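Local atomic coordinates of caspase-1 subunit p19/18 (Spodoptera frugiperda, PDB entry 1M72), a protein that probably cleaves target proteins as a cysteine endopeptidase in the caspase cascade that carries out apoptosis. Residues C[59-62]-C[63-67]; C[175-178]-C[179-182]; C[206-209]-C[210-214]. One frame throughout, in Å; residues are numbered along the deposited sequence.

Contact 1: C[59-62]-C[63-67]; sequences DNLS and KVLKT
In the last two turns of helix 54-67, Leu61 and Leu65 lie one turn apart on the face that meets the central sheet. The two leucines pack tightly: CG of Leu61 comes within 3.5 Å of CD1 of Leu65, closer than carbon atoms usually sit, and the side chains cross at a slant. They reach each other through different torsions. In Leu61, CG is trans to the amide nitrogen (chi1 -179°), while in Leu65 CG lies beside its own backbone N (chi1 -59°), which folds Leu65 back over the carbonyl of Leu61. That carbonyl also accepts the amide of Leu65 at 2.9 Å from N to O, one of four successive i to i+4 bonds. The helix is the crossover of a right-handed beta-alpha-beta unit between strands 31-39 and 70-76, and branched apolar residues suit its inner face: Leu61 reaches Ile37 and Ala104, and Leu65 touches Ala35, Leu102 and Val72. CG1 of Val64 lies 3.4 Å from the carbonyl O of Leu61, and its side chain faces helix 203-215. At the border with solvent, the extended chain of Lys66 passes Ser62, CE standing 3.6 Å from OG; a water bonded to this hydroxyl at 3.2 Å also receives a weak bond from NZ of Lys66. In the final turn, OG1 of Thr67 donates to the carbonyl O of Val64 at 2.8 Å.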
loop_
_atom_site.group_PDB
_atom_site.type_symbol
_atom_site.label_atom_id
_atom_site.label_comp_id
_atom_site.label_asym_id
_atom_site.label_seq_id
_atom_site.Cartn_x
_atom_site.Cartn_y
_atom_site.Cartn_z
ATOM N N ASP C 59 -14.958 4.507 20.121
ATOM C CA ASP C 59 -15.385 3.522 21.111
ATOM C C ASP C 59 -15.244 2.118 20.579
ATOM O O ASP C 59 -14.743 1.214 21.239
ATOM C CB ASP C 59 -16.858 3.723 21.483
ATOM C CG ASP C 59 -17.079 4.944 22.361
ATOM O OD1 ASP C 59 -16.105 5.423 22.984
ATOM O OD2 ASP C 59 -18.241 5.411 22.440
ATOM N N ASN C 60 -15.750 1.946 19.380
ATOM C CA ASN C 60 -15.709 0.674 18.686
ATOM C C ASN C 60 -14.248 0.173 18.485
ATOM O O ASN C 60 -13.938 -0.968 18.758
ATOM C CB ASN C 60 -16.408 0.917 17.349
ATOM C CG ASN C 60 -16.760 -0.341 16.603
ATOM O OD1 ASN C 60 -16.588 -1.480 17.097
ATOM N ND2 ASN C 60 -17.278 -0.148 15.374
ATOM N N LEU C 61 -13.344 1.036 18.030
ATOM C CA LEU C 61 -11.971 0.591 17.773
ATOM C C LEU C 61 -11.260 0.281 19.102
ATOM O O LEU C 61 -10.534 -0.693 19.238
ATOM C CB LEU C 61 -11.207 1.660 16.963
ATOM C CG LEU C 61 -9.764 1.284 16.615
ATOM C CD1 LEU C 61 -9.721 0.025 15.722
ATOM C CD2 LEU C 61 -9.095 2.440 15.932
ATOM N N SER C 62 -11.484 1.140 20.070
ATOM C CA SER C 62 -10.919 0.965 21.389
ATOM C C SER C 62 -11.359 -0.392 21.965
ATOM O O SER C 62 -10.554 -1.139 22.503
ATOM C CB SER C 62 -11.408 2.100 22.300
ATOM O OG SER C 62 -11.074 1.841 23.651
ATOM N N LYS C 63 -12.645 -0.708 21.842
ATOM C CA LYS C 63 -13.135 -1.961 22.376
ATOM C C LYS C 63 -12.526 -3.201 21.705
ATOM O O LYS C 63 -12.121 -4.162 22.383
ATOM C CB LYS C 63 -14.659 -2.024 22.272
ATOM C CG LYS C 63 -15.231 -3.402 22.589
ATOM C CD LYS C 63 -16.754 -3.373 22.902
ATOM C CE LYS C 63 -17.279 -4.802 23.245
ATOM N NZ LYS C 63 -18.698 -4.818 23.727
ATOM N N VAL C 64 -12.467 -3.203 20.381
ATOM C CA VAL C 64 -11.903 -4.367 19.744
ATOM C C VAL C 64 -10.386 -4.485 19.974
ATOM O O VAL C 64 -9.877 -5.583 20.188
ATOM C CB VAL C 64 -12.256 -4.426 18.245
ATOM C CG1 VAL C 64 -11.427 -3.378 17.444
ATOM C CG2 VAL C 64 -12.025 -5.855 17.743
ATOM N N LEU C 65 -9.658 -3.373 19.971
ATOM C CA LEU C 65 -8.229 -3.455 20.206
ATOM C C LEU C 65 -7.917 -3.942 21.650
ATOM O O LEU C 65 -6.881 -4.562 21.898
ATOM C CB LEU C 65 -7.566 -2.107 19.910
ATOM C CG LEU C 65 -7.771 -1.620 18.467
ATOM C CD1 LEU C 65 -7.150 -0.251 18.290
ATOM C CD2 LEU C 65 -7.143 -2.621 17.483
ATOM N N LYS C 66 -8.807 -3.692 22.600
ATOM C CA LYS C 66 -8.568 -4.159 23.958
ATOM C C LYS C 66 -8.702 -5.673 23.991
ATOM O O LYS C 66 -7.894 -6.357 24.601
ATOM C CB LYS C 66 -9.562 -3.528 24.949
ATOM C CG LYS C 66 -9.192 -2.138 25.345
ATOM C CD LYS C 66 -10.283 -1.469 26.180
ATOM C CE LYS C 66 -9.880 -0.025 26.465
ATOM N NZ LYS C 66 -10.812 0.695 27.375
ATOM N N THR C 67 -9.712 -6.204 23.317
ATOM C CA THR C 67 -9.889 -7.646 23.313
ATOM C C THR C 67 -8.688 -8.358 22.655
ATOM O O THR C 67 -8.448 -9.539 22.892
ATOM C CB THR C 67 -11.197 -8.032 22.578
ATOM O OG1 THR C 67 -11.013 -7.916 21.168
ATOM C CG2 THR C 67 -12.332 -7.089 22.979
HETATM O O HOH W 1 -10.245 3.778 25.996
#

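Contact 2: C[175-178]-C[179-182]; sequences RIPV and HADF
His179 follows Val178 at the centre of a type I beta turn, and the two side chains meet at an angle. CG2 of Val178 comes within 3.7 Å of CD2 of His179, because the valine chi1 of -47° puts CG1 beside the backbone N and leaves CG2 between N and carbonyl carbon. The imidazole makes an edge-to-face contact with Tyr192 of the second subunit, and Asp156 of that subunit accepts the backbone N-H groups of Val178 and His179, so two successive peptides of the turn are gripped from across the interface. Ala180 closes the turn. Its N donates to O of Pro177 at 3.2 Å, nearly straight at the hydrogen (165°) but from above the carbonyl plane, and its small CB fits 3.9 Å from CD of Pro177. A water donates to Pro177 O and, at 2.7 Å, to Ala180 O, bridging the turn again. The turn carries the chain from strand 173-176, which pairs antiparallel with a strand of the second subunit, into strand 182-186 of the central caspase sheet. Asp181 adopts a left-handed backbone conformation (phi 77°), less common outside glycine and asparagine; its OD1 is bound by Tyr25 and Thr260, while OD2 lies 4.1 Å from CD1 of Ile176. Phe182 enters the sheet, its ring packing on Phe145 and Lys143, and its edge atom CE2 stands 4.0 Å from O of Val178.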
loop_
_atom_site.group_PDB
_atom_site.type_symbol
_atom_site.label_atom_id
_atom_site.label_comp_id
_atom_site.label_asym_id
_atom_site.label_seq_id
_atom_site.Cartn_x
_atom_site.Cartn_y
_atom_site.Cartn_z
ATOM N N ARG C 175 20.611 -7.612 9.249
ATOM C CA ARG C 175 20.254 -6.209 9.045
ATOM C C ARG C 175 19.015 -6.008 8.235
ATOM O O ARG C 175 18.794 -6.720 7.255
ATOM C CB ARG C 175 21.406 -5.450 8.384
ATOM C CG ARG C 175 22.456 -5.114 9.383
ATOM C CD ARG C 175 23.751 -4.732 8.726
ATOM N NE ARG C 175 23.552 -3.711 7.708
ATOM C CZ ARG C 175 23.325 -2.424 7.934
ATOM N NH1 ARG C 175 23.261 -1.945 9.170
ATOM N NH2 ARG C 175 23.179 -1.615 6.889
ATOM N N ILE C 176 18.229 -5.006 8.644
ATOM C CA ILE C 176 16.976 -4.656 7.967
ATOM C C ILE C 176 16.935 -3.164 7.670
ATOM O O ILE C 176 17.687 -2.392 8.265
ATOM C CB ILE C 176 15.751 -5.016 8.843
ATOM C CG1 ILE C 176 15.768 -4.168 10.138
ATOM C CG2 ILE C 176 15.781 -6.528 9.146
ATOM C CD1 ILE C 176 14.399 -4.057 10.909
ATOM N N PRO C 177 16.063 -2.736 6.739
ATOM C CA PRO C 177 15.953 -1.305 6.386
ATOM C C PRO C 177 15.236 -0.630 7.534
ATOM O O PRO C 177 14.353 -1.249 8.134
ATOM C CB PRO C 177 15.090 -1.311 5.111
ATOM C CG PRO C 177 15.228 -2.689 4.569
ATOM C CD PRO C 177 15.285 -3.570 5.807
ATOM N N VAL C 178 15.587 0.613 7.843
ATOM C CA VAL C 178 14.908 1.285 8.944
ATOM C C VAL C 178 13.471 1.657 8.604
ATOM O O VAL C 178 12.700 2.018 9.501
ATOM C CB VAL C 178 15.722 2.536 9.450
ATOM C CG1 VAL C 178 17.199 2.105 9.628
ATOM C CG2 VAL C 178 15.611 3.770 8.483
ATOM N N HIS C 179 13.105 1.557 7.319
ATOM C CA HIS C 179 11.731 1.850 6.885
ATOM C C HIS C 179 10.866 0.622 6.707
ATOM O O HIS C 179 9.707 0.740 6.259
ATOM C CB HIS C 179 11.721 2.579 5.572
ATOM C CG HIS C 179 12.113 3.997 5.693
ATOM N ND1 HIS C 179 11.207 4.986 6.034
ATOM C CD2 HIS C 179 13.334 4.590 5.628
ATOM C CE1 HIS C 179 11.864 6.130 6.178
ATOM N NE2 HIS C 179 13.154 5.918 5.940
ATOM N N ALA C 180 11.418 -0.551 7.007
ATOM C CA ALA C 180 10.644 -1.775 6.850
ATOM C C ALA C 180 9.680 -1.898 8.003
ATOM O O ALA C 180 9.870 -1.307 9.054
ATOM C CB ALA C 180 11.551 -3.027 6.855
ATOM N N ASP C 181 8.646 -2.691 7.773
ATOM C CA ASP C 181 7.679 -3.056 8.796
ATOM C C ASP C 181 6.626 -2.086 9.224
ATOM O O ASP C 181 6.137 -2.123 10.370
ATOM C CB ASP C 181 8.428 -3.633 10.007
ATOM C CG ASP C 181 9.351 -4.771 9.590
ATOM O OD1 ASP C 181 8.941 -5.537 8.680
ATOM O OD2 ASP C 181 10.473 -4.880 10.124
ATOM N N PHE C 182 6.240 -1.266 8.262
ATOM C CA PHE C 182 5.181 -0.300 8.483
ATOM C C PHE C 182 3.994 -0.765 7.642
ATOM O O PHE C 182 4.164 -1.304 6.524
ATOM C CB PHE C 182 5.595 1.124 8.020
ATOM C CG PHE C 182 6.528 1.833 8.971
ATOM C CD1 PHE C 182 6.036 2.812 9.864
ATOM C CD2 PHE C 182 7.896 1.513 9.000
ATOM C CE1 PHE C 182 6.894 3.465 10.787
ATOM C CE2 PHE C 182 8.764 2.156 9.904
ATOM C CZ PHE C 182 8.261 3.143 10.814
HETATM O O HOH W 2 12.217 -0.902 10.232
#

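Contact 3: C[206-209]-C[210-214]; sequences QALC and EELRY
A bend at chi3 (-104°) in Arg213, following a chi1 of -91°, folds its side chain back along the helix toward Cys209. The guanidinium is thereby laid flat over the carbonyl of Cys209, whose O sits beneath the centre of the group, 3.6 Å from its plane, while NH2 reaches 3.7 Å from CB of the cysteine. The same oxygen accepts the amide N of Arg213 at 2.9 Å, so the residue meets this carbonyl with both backbone and side chain; the nearby positive charge probably polarises it further. One turn apart on another face, Leu208 and Leu212 run side by side, pointing the same way, with CG of Leu208 4.0 Å from CD1 of Leu212. CB of Leu212 also rests 3.4 Å from O of Leu208, the acceptor for its own amide. Next to them Glu211, bent at chi2, turns its carboxylate away from the preceding turn to a salt bridge with Lys231; its CB stays 3.6 Å from O of Ala207. The faces of helix 203-215 suit different neighbours. Small Ala207 lets Lys231 and Val232 of helix 221-235 come close, and Leu208 meets Leu225 of that same helix. Cys209, small and only weakly polar, faces helix 54-67 together with Leu212 and Arg213, and there Arg213 NH2 is hydrogen-bonded to Asn60 OD1.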
loop_
_atom_site.group_PDB
_atom_site.type_symbol
_atom_site.label_atom_id
_atom_site.label_comp_id
_atom_site.label_asym_id
_atom_site.label_seq_id
_atom_site.Cartn_x
_atom_site.Cartn_y
_atom_site.Cartn_z
ATOM N N GLN C 206 -16.178 1.185 10.562
ATOM C CA GLN C 206 -17.227 0.181 10.783
ATOM C C GLN C 206 -16.736 -1.166 10.247
ATOM O O GLN C 206 -16.884 -2.225 10.891
ATOM C CB GLN C 206 -18.520 0.516 10.028
ATOM C CG GLN C 206 -19.334 1.653 10.574
ATOM C CD GLN C 206 -20.557 1.913 9.703
ATOM O OE1 GLN C 206 -21.403 1.038 9.543
ATOM N NE2 GLN C 206 -20.647 3.121 9.129
ATOM N N ALA C 207 -16.181 -1.128 9.045
ATOM C CA ALA C 207 -15.709 -2.352 8.432
ATOM C C ALA C 207 -14.456 -2.882 9.144
ATOM O O ALA C 207 -14.320 -4.077 9.357
ATOM C CB ALA C 207 -15.439 -2.118 6.912
ATOM N N LEU C 208 -13.541 -2.004 9.521
ATOM C CA LEU C 208 -12.329 -2.445 10.195
ATOM C C LEU C 208 -12.658 -3.173 11.529
ATOM O O LEU C 208 -12.177 -4.267 11.771
ATOM C CB LEU C 208 -11.422 -1.237 10.463
ATOM C CG LEU C 208 -10.132 -1.545 11.253
ATOM C CD1 LEU C 208 -9.263 -2.549 10.455
ATOM C CD2 LEU C 208 -9.350 -0.244 11.575
ATOM N N CYS C 209 -13.497 -2.552 12.365
ATOM C CA CYS C 209 -13.888 -3.103 13.651
ATOM C C CYS C 209 -14.644 -4.424 13.518
ATOM O O CYS C 209 -14.405 -5.370 14.308
ATOM C CB CYS C 209 -14.700 -2.071 14.436
ATOM S SG CYS C 209 -13.647 -0.693 14.993
ATOM N N GLU C 210 -15.523 -4.506 12.522
ATOM C CA GLU C 210 -16.263 -5.742 12.280
ATOM C C GLU C 210 -15.325 -6.892 11.868
ATOM O O GLU C 210 -15.452 -8.008 12.367
ATOM C CB GLU C 210 -17.348 -5.543 11.199
ATOM C CG GLU C 210 -18.174 -6.806 10.911
ATOM C CD GLU C 210 -19.437 -6.548 10.048
ATOM O OE1 GLU C 210 -19.315 -6.073 8.891
ATOM O OE2 GLU C 210 -20.569 -6.831 10.523
ATOM N N GLU C 211 -14.370 -6.632 10.983
ATOM C CA GLU C 211 -13.466 -7.696 10.545
ATOM C C GLU C 211 -12.521 -8.127 11.677
ATOM O O GLU C 211 -12.175 -9.317 11.797
ATOM C CB GLU C 211 -12.655 -7.225 9.340
ATOM C CG GLU C 211 -12.283 -8.313 8.390
ATOM C CD GLU C 211 -13.486 -9.158 7.960
ATOM O OE1 GLU C 211 -14.444 -8.611 7.371
ATOM O OE2 GLU C 211 -13.458 -10.376 8.214
ATOM N N LEU C 212 -12.098 -7.153 12.487
ATOM C CA LEU C 212 -11.240 -7.418 13.632
ATOM C C LEU C 212 -12.010 -8.237 14.665
ATOM O O LEU C 212 -11.438 -9.131 15.280
ATOM C CB LEU C 212 -10.746 -6.121 14.277
ATOM C CG LEU C 212 -9.622 -5.394 13.515
ATOM C CD1 LEU C 212 -9.208 -4.116 14.242
ATOM C CD2 LEU C 212 -8.404 -6.347 13.349
ATOM N N ARG C 213 -13.299 -7.945 14.864
ATOM C CA ARG C 213 -14.086 -8.742 15.810
ATOM C C ARG C 213 -14.230 -10.204 15.331
ATOM O O ARG C 213 -14.079 -11.124 16.119
ATOM C CB ARG C 213 -15.483 -8.147 16.006
ATOM C CG ARG C 213 -15.612 -7.165 17.136
ATOM C CD ARG C 213 -17.074 -6.686 17.233
ATOM N NE ARG C 213 -17.271 -5.325 16.705
ATOM C CZ ARG C 213 -17.846 -5.024 15.540
ATOM N NH1 ARG C 213 -18.308 -5.990 14.748
ATOM N NH2 ARG C 213 -17.931 -3.754 15.147
ATOM N N TYR C 214 -14.500 -10.402 14.038
ATOM C CA TYR C 214 -14.684 -11.734 13.444
ATOM C C TYR C 214 -13.428 -12.598 13.306
ATOM O O TYR C 214 -13.454 -13.775 13.654
ATOM C CB TYR C 214 -15.344 -11.610 12.052
ATOM C CG TYR C 214 -15.503 -12.926 11.274
ATOM C CD1 TYR C 214 -16.415 -13.923 11.692
ATOM C CD2 TYR C 214 -14.732 -13.181 10.125
ATOM C CE1 TYR C 214 -16.555 -15.145 10.985
ATOM C CE2 TYR C 214 -14.854 -14.397 9.408
ATOM C CZ TYR C 214 -15.770 -15.378 9.849
ATOM O OH TYR C 214 -15.869 -16.588 9.162
#

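In the fold
Contacts 1, 2 and 3 follow one another along the chain without interleaving, all within the caspase domain. Contacts 1 and 3 lie on neighbouring helices, 54-67 and 203-215, with centres about 10 Å apart, and they touch directly: SG of Cys209 is 3.5 Å from CA of Leu61, and CG2 of Val64 is 3.7 Å from CB of Leu212. Contact 2 stands apart, its centre about 28 Å from each of the others, where the chain enters strand 182-186 of the six-stranded sheet. Thus contacts 1 and 3 belong to two helices packed against each other within one subunit, whereas the turn at 175-182 links the central sheet to the partner subunit.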